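Translation initiation factor 4E (Ascaris suum, PDB 3M94) binds the trimethylguanosine (m2,2,7G) cap of nematode messenger RNAs, and so probably helps recruit them for the start of translation. Local coordinates at residues A[7-12]-A[102-107]; A[46-51]-A[91-96]; A[78-83]-A[162-167]; A[106-111]-A[143-148]. All blocks are in the same frame, centred on the assembly; numbering follows the deposited sequence.

Contact 1. Residues A[7-12]-A[102-107]; sequences CHWALW and AIIGEQ
The indole of Trp9, on strand 4-14 of the eIF4E antiparallel sheet, lies against the end of helix 88-104, which finishes in a Schellman motif. Over the five-membered ring stands Ile104 CG2, 3.9 Å from the centroid and 8° off the ring normal, a true CH-pi contact. Ile103 takes the six-membered part of the same face, with its CD1 3.7 Å from Trp9 CZ3, while Cys7 SG comes over the opposite face near the rim. Ile104 holds CG1 between its backbone N and carbonyl carbon (chi1 73°), which turns CG2 to the ring and leads CD1 away from it.

At the ring edge, in plane, a water accepts from Trp9 NE1 at 2.8 Å and donates to Ile104 O at 3.0 Å and Glu106 OE2 at 2.8 Å, joining strand and helix end. Glu106, with positive phi, is the C-prime residue: its N reaches Ile103 O, and Gln107 N reaches Ala102 O. Outside the contact, Ile104 also packs on an apolar side chain of the bound peptide. The turn at the helix end sets Glu106 OE2 near the plane of the indole at its edge, 4.0 Å from Trp9 CZ2 and likewise 4.0 Å from Cys7 SG.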
loop_
_atom_site.group_PDB
_atom_site.type_symbol
_atom_site.label_atom_id
_atom_site.label_comp_id
_atom_site.label_asym_id
_atom_site.label_seq_id
_atom_site.Cartn_x
_atom_site.Cartn_y
_atom_site.Cartn_z
ATOM N N CYS A 7 -2.395 -3.633 15.171
ATOM C CA CYS A 7 -1.324 -4.605 15.007
ATOM C C CYS A 7 0.025 -3.966 14.699
ATOM O O CYS A 7 0.133 -2.753 14.573
ATOM C CB CYS A 7 -1.697 -5.656 13.963
ATOM S SG CYS A 7 -1.922 -4.970 12.314
ATOM N N HIS A 8 1.052 -4.800 14.619
ATOM C CA HIS A 8 2.398 -4.361 14.283
ATOM C C HIS A 8 2.510 -4.277 12.764
ATOM O O HIS A 8 2.022 -5.159 12.042
ATOM C CB HIS A 8 3.421 -5.378 14.775
ATOM C CG HIS A 8 3.596 -5.415 16.256
ATOM N ND1 HIS A 8 2.575 -5.748 17.122
ATOM C CD2 HIS A 8 4.688 -5.193 17.026
ATOM C CE1 HIS A 8 3.031 -5.725 18.362
ATOM N NE2 HIS A 8 4.305 -5.379 18.332
ATOM N N TRP A 9 3.173 -3.225 12.300
ATOM C CA TRP A 9 3.414 -2.995 10.887
ATOM C C TRP A 9 4.911 -2.835 10.661
ATOM O O TRP A 9 5.595 -2.184 11.457
ATOM C CB TRP A 9 2.696 -1.721 10.419
ATOM C CG TRP A 9 1.200 -1.814 10.510
ATOM C CD1 TRP A 9 0.423 -1.474 11.595
ATOM C CD2 TRP A 9 0.302 -2.298 9.502
ATOM N NE1 TRP A 9 -0.909 -1.699 11.302
ATOM C CE2 TRP A 9 -1.010 -2.208 10.031
ATOM C CE3 TRP A 9 0.475 -2.775 8.187
ATOM C CZ2 TRP A 9 -2.147 -2.594 9.299
ATOM C CZ3 TRP A 9 -0.656 -3.152 7.452
ATOM C CH2 TRP A 9 -1.956 -3.068 8.021
ATOM N N ALA A 10 5.413 -3.390 9.563
ATOM C CA ALA A 10 6.824 -3.200 9.193
ATOM C C ALA A 10 6.949 -2.379 7.907
ATOM O O ALA A 10 6.234 -2.613 6.926
ATOM C CB ALA A 10 7.536 -4.512 9.051
ATOM N N LEU A 11 7.861 -1.401 7.949
ATOM C CA LEU A 11 8.210 -0.613 6.782
ATOM C C LEU A 11 9.424 -1.253 6.107
ATOM O O LEU A 11 10.401 -1.577 6.773
ATOM C CB LEU A 11 8.515 0.838 7.180
ATOM C CG LEU A 11 8.967 1.788 6.064
ATOM C CD1 LEU A 11 7.813 2.142 5.129
ATOM C CD2 LEU A 11 9.509 3.046 6.703
ATOM N N TRP A 12 9.317 -1.461 4.791
ATOM C CA TRP A 12 10.404 -2.011 3.976
ATOM C C TRP A 12 10.765 -0.971 2.907
ATOM O O TRP A 12 9.936 -0.140 2.510
ATOM C CB TRP A 12 9.999 -3.321 3.286
ATOM C CG TRP A 12 9.531 -4.445 4.188
ATOM C CD1 TRP A 12 8.348 -4.512 4.875
ATOM C CD2 TRP A 12 10.227 -5.677 4.474
ATOM N NE1 TRP A 12 8.267 -5.699 5.566
ATOM C CE2 TRP A 12 9.408 -6.428 5.344
ATOM C CE3 TRP A 12 11.460 -6.214 4.072
ATOM C CZ2 TRP A 12 9.783 -7.683 5.831
ATOM C CZ3 TRP A 12 11.838 -7.465 4.551
ATOM C CH2 TRP A 12 11.000 -8.187 5.426
ATOM N N ALA A 102 -4.900 5.108 6.355
ATOM C CA ALA A 102 -6.117 4.291 6.222
ATOM C C ALA A 102 -5.850 2.874 6.721
ATOM O O ALA A 102 -6.644 2.349 7.468
ATOM C CB ALA A 102 -6.634 4.285 4.784
ATOM N N ILE A 103 -4.707 2.287 6.368
ATOM C CA ILE A 103 -4.408 0.946 6.862
ATOM C C ILE A 103 -4.061 0.824 8.350
ATOM O O ILE A 103 -4.674 0.007 9.032
ATOM C CB ILE A 103 -3.443 0.113 5.961
ATOM C CG1 ILE A 103 -1.985 0.549 6.101
ATOM C CG2 ILE A 103 -3.953 0.095 4.497
ATOM C CD1 ILE A 103 -1.003 -0.249 5.172
ATOM N N ILE A 104 -3.100 1.611 8.855
ATOM C CA ILE A 104 -2.755 1.534 10.275
ATOM C C ILE A 104 -3.917 1.952 11.198
ATOM O O ILE A 104 -4.023 1.482 12.324
ATOM C CB ILE A 104 -1.475 2.315 10.613
ATOM C CG1 ILE A 104 -1.714 3.839 10.576
ATOM C CG2 ILE A 104 -0.304 1.865 9.672
ATOM C CD1 ILE A 104 -0.482 4.630 11.015
ATOM N N GLY A 105 -4.772 2.844 10.703
ATOM C CA GLY A 105 -5.911 3.336 11.457
ATOM C C GLY A 105 -7.113 2.426 11.289
ATOM O O GLY A 105 -8.178 2.735 11.778
ATOM N N GLU A 106 -6.917 1.297 10.608
ATOM C CA GLU A 106 -7.931 0.243 10.446
ATOM C C GLU A 106 -9.245 0.787 9.874
ATOM O O GLU A 106 -10.304 0.616 10.446
ATOM C CB GLU A 106 -8.147 -0.528 11.767
ATOM C CG GLU A 106 -6.858 -1.151 12.307
ATOM C CD GLU A 106 -6.482 -2.429 11.582
ATOM O OE1 GLU A 106 -7.386 -2.990 10.919
ATOM O OE2 GLU A 106 -5.298 -2.878 11.685
ATOM N N GLN A 107 -9.138 1.447 8.723
ATOM C CA GLN A 107 -10.263 2.150 8.125
ATOM C C GLN A 107 -11.016 1.270 7.153
ATOM O O GLN A 107 -11.950 1.728 6.517
ATOM C CB GLN A 107 -9.756 3.406 7.400
ATOM C CG GLN A 107 -9.262 4.481 8.340
ATOM C CD GLN A 107 -10.373 5.036 9.188
ATOM O OE1 GLN A 107 -11.312 5.641 8.676
ATOM N NE2 GLN A 107 -10.290 4.815 10.489
HETATM O O HOH W 1 -3.254 -1.354 12.783
#

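Contact 2. Residues A[46-51]-A[91-96]; sequences QAASGL and LLDHYW
Asp93 reaches out from helix 88-104 and takes both donors of Ser49 with its two carboxylate oxygens. Ser49 N gives its hydrogen to Asp93 OD1 at 2.8 Å on the syn lone pair, with an angle of 153° at the hydrogen, and Ser49 OG donates to Asp93 OD2 at 2.5 Å. The hydroxyl also arrives from the syn side, but 23° out of the carboxylate plane. Ser49 makes this two-point grip possible by setting OG between its backbone N and carbonyl carbon (chi1 53°), which brings hydroxyl and N-H to the same carboxylate. Gly50 N bonds back to Ala47 O, and Leu51 N to Ala48 O. Beyond the two segments, Ser49 O receives Arg88 NH2 and Gln46 O receives Tyr57 OH.

Apolar atoms flank this polar centre. Buried Ala48 puts its CB 4.2 Å from Leu92 CD2 and 4.3 Å from Trp96 CD1, and Leu92 CD2 comes within 3.8 Å of Ser49 CA; Leu92 also packs on Val83, Val120 and Val129 of the sheet. The contact thus ties the loop after helix 35-42 to helix 88-104. With two donors turned to its two oxygens, Asp93 is probably stabilised as the carboxylate anion.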
loop_
_atom_site.group_PDB
_atom_site.type_symbol
_atom_site.label_atom_id
_atom_site.label_comp_id
_atom_site.label_asym_id
_atom_site.label_seq_id
_atom_site.Cartn_x
_atom_site.Cartn_y
_atom_site.Cartn_z
ATOM N N GLN A 46 12.739 9.505 3.598
ATOM C CA GLN A 46 12.569 10.269 2.364
ATOM C C GLN A 46 11.164 10.116 1.776
ATOM O O GLN A 46 10.594 9.030 1.786
ATOM C CB GLN A 46 13.611 9.806 1.351
ATOM C CG GLN A 46 13.763 10.686 0.136
ATOM C CD GLN A 46 14.901 10.235 -0.770
ATOM O OE1 GLN A 46 15.500 9.168 -0.568
ATOM N NE2 GLN A 46 15.202 11.051 -1.782
ATOM N N ALA A 47 10.626 11.215 1.249
ATOM C CA ALA A 47 9.317 11.210 0.592
ATOM C C ALA A 47 9.374 10.251 -0.600
ATOM O O ALA A 47 10.438 10.093 -1.235
ATOM C CB ALA A 47 8.947 12.621 0.144
ATOM N N ALA A 48 8.251 9.587 -0.877
ATOM C CA ALA A 48 8.181 8.655 -1.999
ATOM C C ALA A 48 8.625 9.349 -3.289
ATOM O O ALA A 48 9.438 8.804 -4.045
ATOM C CB ALA A 48 6.762 8.092 -2.147
ATOM N N SER A 49 8.122 10.564 -3.499
ATOM C CA SER A 49 8.381 11.342 -4.718
ATOM C C SER A 49 9.857 11.623 -4.913
ATOM O O SER A 49 10.286 11.858 -6.033
ATOM C CB SER A 49 7.605 12.661 -4.701
ATOM O OG SER A 49 7.853 13.387 -3.506
ATOM N N GLY A 50 10.621 11.574 -3.816
ATOM C CA GLY A 50 12.053 11.834 -3.840
ATOM C C GLY A 50 12.898 10.629 -4.196
ATOM O O GLY A 50 14.103 10.766 -4.418
ATOM N N LEU A 51 12.288 9.442 -4.234
ATOM C CA LEU A 51 13.051 8.212 -4.484
ATOM C C LEU A 51 13.597 8.144 -5.910
ATOM O O LEU A 51 13.058 8.772 -6.818
ATOM C CB LEU A 51 12.224 6.967 -4.174
ATOM C CG LEU A 51 11.794 6.732 -2.713
ATOM C CD1 LEU A 51 10.941 5.487 -2.622
ATOM C CD2 LEU A 51 12.990 6.623 -1.756
ATOM N N LEU A 91 0.341 14.266 -6.502
ATOM C CA LEU A 91 -0.450 13.121 -6.022
ATOM C C LEU A 91 0.348 12.001 -5.330
ATOM O O LEU A 91 -0.177 11.345 -4.427
ATOM C CB LEU A 91 -1.302 12.519 -7.147
ATOM C CG LEU A 91 -2.371 13.378 -7.845
ATOM C CD1 LEU A 91 -2.983 12.638 -9.047
ATOM C CD2 LEU A 91 -3.463 13.831 -6.873
ATOM N N LEU A 92 1.592 11.764 -5.748
ATOM C CA LEU A 92 2.333 10.593 -5.250
ATOM C C LEU A 92 2.411 10.495 -3.701
ATOM O O LEU A 92 1.920 9.517 -3.116
ATOM C CB LEU A 92 3.715 10.461 -5.894
ATOM C CG LEU A 92 4.382 9.118 -5.568
ATOM C CD1 LEU A 92 3.504 7.956 -6.080
ATOM C CD2 LEU A 92 5.788 9.024 -6.129
ATOM N N ASP A 93 2.986 11.510 -3.057
ATOM C CA ASP A 93 3.124 11.515 -1.588
ATOM C C ASP A 93 1.793 11.546 -0.843
ATOM O O ASP A 93 1.648 10.894 0.194
ATOM C CB ASP A 93 4.007 12.668 -1.113
ATOM C CG ASP A 93 5.418 12.573 -1.644
ATOM O OD1 ASP A 93 5.845 11.464 -2.044
ATOM O OD2 ASP A 93 6.093 13.625 -1.683
ATOM N N HIS A 94 0.835 12.302 -1.374
ATOM C CA HIS A 94 -0.508 12.369 -0.804
ATOM C C HIS A 94 -1.184 10.993 -0.840
ATOM O O HIS A 94 -1.671 10.519 0.177
ATOM C CB HIS A 94 -1.345 13.415 -1.546
ATOM C CG HIS A 94 -2.724 13.597 -0.993
ATOM N ND1 HIS A 94 -2.987 14.389 0.106
ATOM C CD2 HIS A 94 -3.923 13.112 -1.403
ATOM C CE1 HIS A 94 -4.285 14.369 0.361
ATOM N NE2 HIS A 94 -4.876 13.599 -0.538
ATOM N N TYR A 95 -1.200 10.358 -2.012
ATOM C CA TYR A 95 -1.767 9.018 -2.166
ATOM C C TYR A 95 -1.151 8.012 -1.183
ATOM O O TYR A 95 -1.874 7.311 -0.481
ATOM C CB TYR A 95 -1.603 8.526 -3.606
ATOM C CG TYR A 95 -2.651 9.016 -4.606
ATOM C CD1 TYR A 95 -2.643 8.545 -5.921
ATOM C CD2 TYR A 95 -3.655 9.927 -4.241
ATOM C CE1 TYR A 95 -3.603 8.970 -6.865
ATOM C CE2 TYR A 95 -4.629 10.356 -5.177
ATOM C CZ TYR A 95 -4.585 9.875 -6.491
ATOM O OH TYR A 95 -5.525 10.276 -7.426
ATOM N N TRP A 96 0.184 7.954 -1.147
ATOM C CA TRP A 96 0.920 7.037 -0.269
ATOM C C TRP A 96 0.610 7.253 1.211
ATOM O O TRP A 96 0.249 6.312 1.902
ATOM C CB TRP A 96 2.424 7.145 -0.533
ATOM C CG TRP A 96 3.311 6.255 0.317
ATOM C CD1 TRP A 96 4.327 6.658 1.100
ATOM C CD2 TRP A 96 3.264 4.818 0.418
ATOM N NE1 TRP A 96 4.930 5.571 1.692
ATOM C CE2 TRP A 96 4.299 4.429 1.281
ATOM C CE3 TRP A 96 2.442 3.823 -0.145
ATOM C CZ2 TRP A 96 4.538 3.084 1.626
ATOM C CZ3 TRP A 96 2.695 2.488 0.167
ATOM C CH2 TRP A 96 3.736 2.132 1.051
#

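Contact 3. Residues A[78-83]-A[162-167]; sequences RWLVVV and RYEVHK
One face of the Trp79 indole is taken by Tyr163, whose CB stands over the six-membered ring, 3.6 Å from its centroid and 4° off the normal. The edge of the Tyr163 ring points at the five-membered ring in an edge-to-face pair, planes at 59°. On the other side of the strands, Leu80 lays CD1 over a face of the Arg78 guanidinium and CD2 over a face of that of Arg162. Glu164 OE1 sits at the Arg78 guanidinium edge, near its plane, taking NH2 at 3.0 Å in a tilted bond and, weakly, NE; Glu164 OE2 holds Arg162 NH1 at 2.9 Å. Antiparallel backbone bonds join Arg78 with Glu164 both ways and Leu80 N to Arg162 O at 2.8 Å; the return bond is weak.

The side chain of Arg78 lies about 5 Å from the bound cap nucleotide. Tyr163 OH bonds to Thr133, and Trp79 NE1 to Asn142 O of helix 139-153. Opposite strand 161-165, strand 77-83 pairs with 127-133, Trp79 with Leu131 and Val81 with Val129.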
loop_
_atom_site.group_PDB
_atom_site.type_symbol
_atom_site.label_atom_id
_atom_site.label_comp_id
_atom_site.label_asym_id
_atom_site.label_seq_id
_atom_site.Cartn_x
_atom_site.Cartn_y
_atom_site.Cartn_z
ATOM N N ARG A 78 -4.036 -7.380 -5.701
ATOM C CA ARG A 78 -3.832 -5.996 -5.346
ATOM C C ARG A 78 -4.792 -5.064 -6.064
ATOM O O ARG A 78 -5.147 -5.284 -7.228
ATOM C CB ARG A 78 -2.392 -5.577 -5.658
ATOM C CG ARG A 78 -2.116 -5.458 -7.143
ATOM C CD ARG A 78 -0.696 -5.056 -7.431
ATOM N NE ARG A 78 -0.544 -4.809 -8.861
ATOM C CZ ARG A 78 0.600 -4.502 -9.458
ATOM N NH1 ARG A 78 1.716 -4.409 -8.757
ATOM N NH2 ARG A 78 0.628 -4.299 -10.768
ATOM N N TRP A 79 -5.223 -4.028 -5.353
ATOM C CA TRP A 79 -5.808 -2.860 -6.002
ATOM C C TRP A 79 -4.640 -2.014 -6.499
ATOM O O TRP A 79 -3.728 -1.711 -5.723
ATOM C CB TRP A 79 -6.644 -2.065 -5.012
ATOM C CG TRP A 79 -8.017 -2.632 -4.859
ATOM C CD1 TRP A 79 -8.489 -3.360 -3.813
ATOM C CD2 TRP A 79 -9.081 -2.551 -5.811
ATOM N NE1 TRP A 79 -9.795 -3.724 -4.041
ATOM C CE2 TRP A 79 -10.178 -3.246 -5.271
ATOM C CE3 TRP A 79 -9.217 -1.947 -7.072
ATOM C CZ2 TRP A 79 -11.394 -3.350 -5.942
ATOM C CZ3 TRP A 79 -10.423 -2.057 -7.734
ATOM C CH2 TRP A 79 -11.493 -2.749 -7.169
ATOM N N LEU A 80 -4.665 -1.660 -7.786
ATOM C CA LEU A 80 -3.600 -0.880 -8.406
ATOM C C LEU A 80 -4.072 0.530 -8.754
ATOM O O LEU A 80 -5.112 0.705 -9.394
ATOM C CB LEU A 80 -3.081 -1.590 -9.665
ATOM C CG LEU A 80 -2.052 -0.865 -10.543
ATOM C CD1 LEU A 80 -0.701 -0.708 -9.831
ATOM C CD2 LEU A 80 -1.867 -1.595 -11.897
ATOM N N VAL A 81 -3.309 1.527 -8.308
ATOM C CA VAL A 81 -3.558 2.925 -8.664
ATOM C C VAL A 81 -2.334 3.403 -9.459
ATOM O O VAL A 81 -1.230 3.452 -8.915
ATOM C CB VAL A 81 -3.676 3.836 -7.416
ATOM C CG1 VAL A 81 -4.132 5.234 -7.810
ATOM C CG2 VAL A 81 -4.601 3.236 -6.345
ATOM N N VAL A 82 -2.516 3.713 -10.739
ATOM C CA VAL A 82 -1.445 4.344 -11.522
ATOM C C VAL A 82 -1.457 5.852 -11.287
ATOM O O VAL A 82 -2.515 6.472 -11.217
ATOM C CB VAL A 82 -1.487 3.991 -13.051
ATOM C CG1 VAL A 82 -1.243 2.489 -13.256
ATOM C CG2 VAL A 82 -2.807 4.435 -13.711
ATOM N N VAL A 83 -0.272 6.428 -11.128
ATOM C CA VAL A 83 -0.137 7.865 -10.909
ATOM C C VAL A 83 0.467 8.441 -12.195
ATOM O O VAL A 83 1.573 8.059 -12.590
ATOM C CB VAL A 83 0.739 8.136 -9.649
ATOM C CG1 VAL A 83 0.853 9.612 -9.344
ATOM C CG2 VAL A 83 0.166 7.408 -8.452
ATOM N N ARG A 162 -8.050 -0.802 -10.519
ATOM C CA ARG A 162 -8.352 -2.187 -10.825
ATOM C C ARG A 162 -7.754 -3.155 -9.837
ATOM O O ARG A 162 -6.714 -2.892 -9.216
ATOM C CB ARG A 162 -7.957 -2.549 -12.268
ATOM C CG ARG A 162 -6.513 -2.301 -12.644
ATOM C CD ARG A 162 -6.335 -2.337 -14.153
ATOM N NE ARG A 162 -5.205 -1.502 -14.564
ATOM C CZ ARG A 162 -4.000 -1.958 -14.904
ATOM N NH1 ARG A 162 -3.739 -3.257 -14.897
ATOM N NH2 ARG A 162 -3.048 -1.105 -15.256
ATOM N N TYR A 163 -8.444 -4.272 -9.681
ATOM C CA TYR A 163 -8.001 -5.320 -8.812
ATOM C C TYR A 163 -7.572 -6.479 -9.694
ATOM O O TYR A 163 -8.331 -6.933 -10.551
ATOM C CB TYR A 163 -9.106 -5.759 -7.837
ATOM C CG TYR A 163 -8.579 -6.775 -6.861
ATOM C CD1 TYR A 163 -7.866 -6.374 -5.732
ATOM C CD2 TYR A 163 -8.732 -8.146 -7.096
ATOM C CE1 TYR A 163 -7.340 -7.296 -4.850
ATOM C CE2 TYR A 163 -8.208 -9.079 -6.217
ATOM C CZ TYR A 163 -7.508 -8.640 -5.098
ATOM O OH TYR A 163 -6.986 -9.555 -4.226
ATOM N N GLU A 164 -6.353 -6.949 -9.481
ATOM C CA GLU A 164 -5.803 -8.035 -10.280
ATOM C C GLU A 164 -5.076 -9.027 -9.396
ATOM O O GLU A 164 -4.558 -8.655 -8.339
ATOM C CB GLU A 164 -4.853 -7.475 -11.333
ATOM C CG GLU A 164 -3.980 -6.368 -10.786
ATOM C CD GLU A 164 -3.025 -5.805 -11.797
ATOM O OE1 GLU A 164 -1.806 -5.903 -11.546
ATOM O OE2 GLU A 164 -3.480 -5.257 -12.826
ATOM N N VAL A 165 -5.069 -10.290 -9.825
ATOM C CA VAL A 165 -4.252 -11.342 -9.201
ATOM C C VAL A 165 -2.786 -10.940 -9.344
ATOM O O VAL A 165 -2.451 -10.116 -10.207
ATOM C CB VAL A 165 -4.525 -12.741 -9.846
ATOM C CG1 VAL A 165 -3.689 -13.852 -9.184
ATOM C CG2 VAL A 165 -6.007 -13.093 -9.766
ATOM N N HIS A 166 -1.923 -11.469 -8.477
ATOM C CA HIS A 166 -0.493 -11.172 -8.573
ATOM C C HIS A 166 0.078 -11.886 -9.782
ATOM O O HIS A 166 -0.167 -13.081 -9.963
ATOM C CB HIS A 166 0.257 -11.565 -7.289
ATOM C CG HIS A 166 -0.090 -10.713 -6.106
ATOM N ND1 HIS A 166 -0.022 -9.337 -6.135
ATOM C CD2 HIS A 166 -0.510 -11.042 -4.862
ATOM C CE1 HIS A 166 -0.390 -8.852 -4.964
ATOM N NE2 HIS A 166 -0.689 -9.866 -4.172
ATOM N N LYS A 167 0.813 -11.144 -10.612
ATOM C CA LYS A 167 1.398 -11.682 -11.844
ATOM C C LYS A 167 2.775 -12.309 -11.612
ATOM O O LYS A 167 3.684 -11.672 -11.077
ATOM C CB LYS A 167 1.527 -10.590 -12.922
#

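Contact 4. Residues A[106-111]-A[143-148]; sequences EQFEDN and LRIGQI
Arg144 NE donates to Glu109 OE1 at 3.3 Å with an angle of 148° at the hydrogen, the sounder half of a salt bridge between the loop after helix 88-104 and helix 139-153. The other half, Arg144 NH2 to Glu109 OE2 at 3.2 Å, is weak, with 129° at the hydrogen. The carboxylate and guanidinium planes stand 50° apart. Arg144 bends at chi2, and Ile148 CG1 lies over the centre of its guanidinium; Ile148 CD1 meets Glu109 CD at 3.7 Å, giving the charged pair an apolar floor. Asn111 crosses the stem of Arg144, ND2 3.5 Å from CG, with its amide nearly perpendicular to the guanidinium.

Deeper in, Phe108 meets the helix through CE2 and CD2. CE2 touches Ile148 CG2 at 3.6 Å, and Ile145 O lies at the ring edge, near its plane. Ile145 CG2 closes on Phe108 CD2 at 4.0 Å, while Ile145 CG1 packs on Asn111 CB. Phe108 and Ile145 both continue onto Ile115 and Leu131 of the sheet, so the loop and helix share its apolar surface. The charged groups lie at the rim and the buried apolar side chains beneath; since Glu109 is exposed, the long, tilted salt bridge probably stays partly solvated.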
loop_
_atom_site.group_PDB
_atom_site.type_symbol
_atom_site.label_atom_id
_atom_site.label_comp_id
_atom_site.label_asym_id
_atom_site.label_seq_id
_atom_site.Cartn_x
_atom_site.Cartn_y
_atom_site.Cartn_z
ATOM N N GLU A 106 -6.917 1.297 10.608
ATOM C CA GLU A 106 -7.931 0.243 10.446
ATOM C C GLU A 106 -9.245 0.787 9.874
ATOM O O GLU A 106 -10.304 0.616 10.446
ATOM C CB GLU A 106 -8.147 -0.528 11.767
ATOM C CG GLU A 106 -6.858 -1.151 12.307
ATOM C CD GLU A 106 -6.482 -2.429 11.582
ATOM O OE1 GLU A 106 -7.386 -2.990 10.919
ATOM O OE2 GLU A 106 -5.298 -2.878 11.685
ATOM N N GLN A 107 -9.138 1.447 8.723
ATOM C CA GLN A 107 -10.263 2.150 8.125
ATOM C C GLN A 107 -11.016 1.270 7.153
ATOM O O GLN A 107 -11.950 1.728 6.517
ATOM C CB GLN A 107 -9.756 3.406 7.400
ATOM C CG GLN A 107 -9.262 4.481 8.340
ATOM C CD GLN A 107 -10.373 5.036 9.188
ATOM O OE1 GLN A 107 -11.312 5.641 8.676
ATOM N NE2 GLN A 107 -10.290 4.815 10.489
ATOM N N PHE A 108 -10.625 0.004 7.031
ATOM C CA PHE A 108 -11.340 -0.869 6.105
ATOM C C PHE A 108 -12.435 -1.752 6.734
ATOM O O PHE A 108 -12.718 -2.833 6.244
ATOM C CB PHE A 108 -10.343 -1.634 5.222
ATOM C CG PHE A 108 -9.487 -0.728 4.389
ATOM C CD1 PHE A 108 -8.311 -0.181 4.909
ATOM C CD2 PHE A 108 -9.880 -0.381 3.091
ATOM C CE1 PHE A 108 -7.517 0.688 4.137
ATOM C CE2 PHE A 108 -9.094 0.482 2.308
ATOM C CZ PHE A 108 -7.926 1.020 2.829
ATOM N N GLU A 109 -13.036 -1.267 7.828
ATOM C CA GLU A 109 -14.253 -1.857 8.400
ATOM C C GLU A 109 -14.043 -3.309 8.861
ATOM O O GLU A 109 -13.101 -3.592 9.590
ATOM C CB GLU A 109 -15.421 -1.709 7.404
ATOM C CG GLU A 109 -15.761 -0.231 7.118
ATOM C CD GLU A 109 -16.685 -0.006 5.911
ATOM O OE1 GLU A 109 -17.109 -0.973 5.238
ATOM O OE2 GLU A 109 -16.971 1.170 5.619
ATOM N N ASP A 110 -14.892 -4.240 8.435
ATOM C CA ASP A 110 -14.734 -5.624 8.886
ATOM C C ASP A 110 -13.861 -6.438 7.932
ATOM O O ASP A 110 -13.857 -7.667 7.971
ATOM C CB ASP A 110 -16.106 -6.306 9.126
ATOM C CG ASP A 110 -17.171 -5.864 8.143
ATOM O OD1 ASP A 110 -16.864 -5.076 7.227
ATOM O OD2 ASP A 110 -18.330 -6.304 8.282
ATOM N N ASN A 111 -13.111 -5.740 7.084
ATOM C CA ASN A 111 -12.347 -6.377 6.033
ATOM C C ASN A 111 -10.837 -6.319 6.299
ATOM O O ASN A 111 -10.033 -6.806 5.493
ATOM C CB ASN A 111 -12.700 -5.733 4.681
ATOM C CG ASN A 111 -14.163 -5.968 4.286
ATOM O OD1 ASN A 111 -14.653 -7.096 4.332
ATOM N ND2 ASN A 111 -14.859 -4.901 3.899
ATOM N N LEU A 143 -14.117 -5.666 -3.518
ATOM C CA LEU A 143 -14.823 -4.524 -4.069
ATOM C C LEU A 143 -14.924 -3.475 -2.988
ATOM O O LEU A 143 -14.686 -2.301 -3.236
ATOM C CB LEU A 143 -16.218 -4.897 -4.609
ATOM C CG LEU A 143 -17.127 -3.764 -5.122
ATOM C CD1 LEU A 143 -16.494 -2.998 -6.286
ATOM C CD2 LEU A 143 -18.549 -4.262 -5.506
ATOM N N ARG A 144 -15.259 -3.910 -1.778
ATOM C CA ARG A 144 -15.477 -2.977 -0.689
ATOM C C ARG A 144 -14.188 -2.259 -0.305
ATOM O O ARG A 144 -14.171 -1.042 -0.111
ATOM C CB ARG A 144 -16.095 -3.679 0.523
ATOM C CG ARG A 144 -16.470 -2.707 1.632
ATOM C CD ARG A 144 -17.315 -1.574 1.055
ATOM N NE ARG A 144 -17.753 -0.619 2.065
ATOM C CZ ARG A 144 -17.997 0.663 1.815
ATOM N NH1 ARG A 144 -17.829 1.146 0.593
ATOM N NH2 ARG A 144 -18.403 1.465 2.791
ATOM N N ILE A 145 -13.110 -3.017 -0.209
ATOM C CA ILE A 145 -11.802 -2.439 0.054
ATOM C C ILE A 145 -11.467 -1.374 -1.001
ATOM O O ILE A 145 -10.966 -0.304 -0.673
ATOM C CB ILE A 145 -10.725 -3.538 0.142
ATOM C CG1 ILE A 145 -10.917 -4.341 1.431
ATOM C CG2 ILE A 145 -9.332 -2.933 0.109
ATOM C CD1 ILE A 145 -10.069 -5.589 1.541
ATOM N N GLY A 146 -11.771 -1.667 -2.258
ATOM C CA GLY A 146 -11.495 -0.752 -3.350
ATOM C C GLY A 146 -12.304 0.514 -3.262
ATOM O O GLY A 146 -11.794 1.593 -3.554
ATOM N N GLN A 147 -13.571 0.391 -2.869
ATOM C CA GLN A 147 -14.436 1.562 -2.764
ATOM C C GLN A 147 -13.892 2.506 -1.682
ATOM O O GLN A 147 -13.815 3.710 -1.893
ATOM C CB GLN A 147 -15.910 1.167 -2.528
ATOM C CG GLN A 147 -16.535 0.353 -3.685
ATOM C CD GLN A 147 -17.883 -0.328 -3.331
ATOM O OE1 GLN A 147 -18.152 -0.674 -2.177
ATOM N NE2 GLN A 147 -18.724 -0.520 -4.339
ATOM N N ILE A 148 -13.489 1.950 -0.544
ATOM C CA ILE A 148 -12.898 2.739 0.538
ATOM C C ILE A 148 -11.561 3.366 0.101
ATOM O O ILE A 148 -11.314 4.526 0.380
ATOM C CB ILE A 148 -12.714 1.900 1.836
ATOM C CG1 ILE A 148 -14.079 1.512 2.420
ATOM C CG2 ILE A 148 -11.914 2.677 2.885
ATOM C CD1 ILE A 148 -14.041 0.292 3.324
#

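Overall arrangement
From the N terminus, strand 4-14 opens contact 1, whose loop closes at the end of helix 88-104. Contact 2 nests inside that loop, binding residues 46-51 to the same helix further upstream. Contact 3 starts between residues 46-51 and helix 88-104, at strand 77-83, and closes only at strand 161-165, so it crosses both contacts 1 and 2; Val81 and Val83 pack against Tyr95, bringing contacts 2 and 3 together. Contact 4 begins where contact 1 ends, sharing Glu106 and Gln107, and is nested within contact 3, whose Trp79 packs on Ile145. Contact 1 thus sets a helix end on the sheet, contacts 2 and 4 join loops to helices 88-104 and 139-153, and contact 3 pairs two strands.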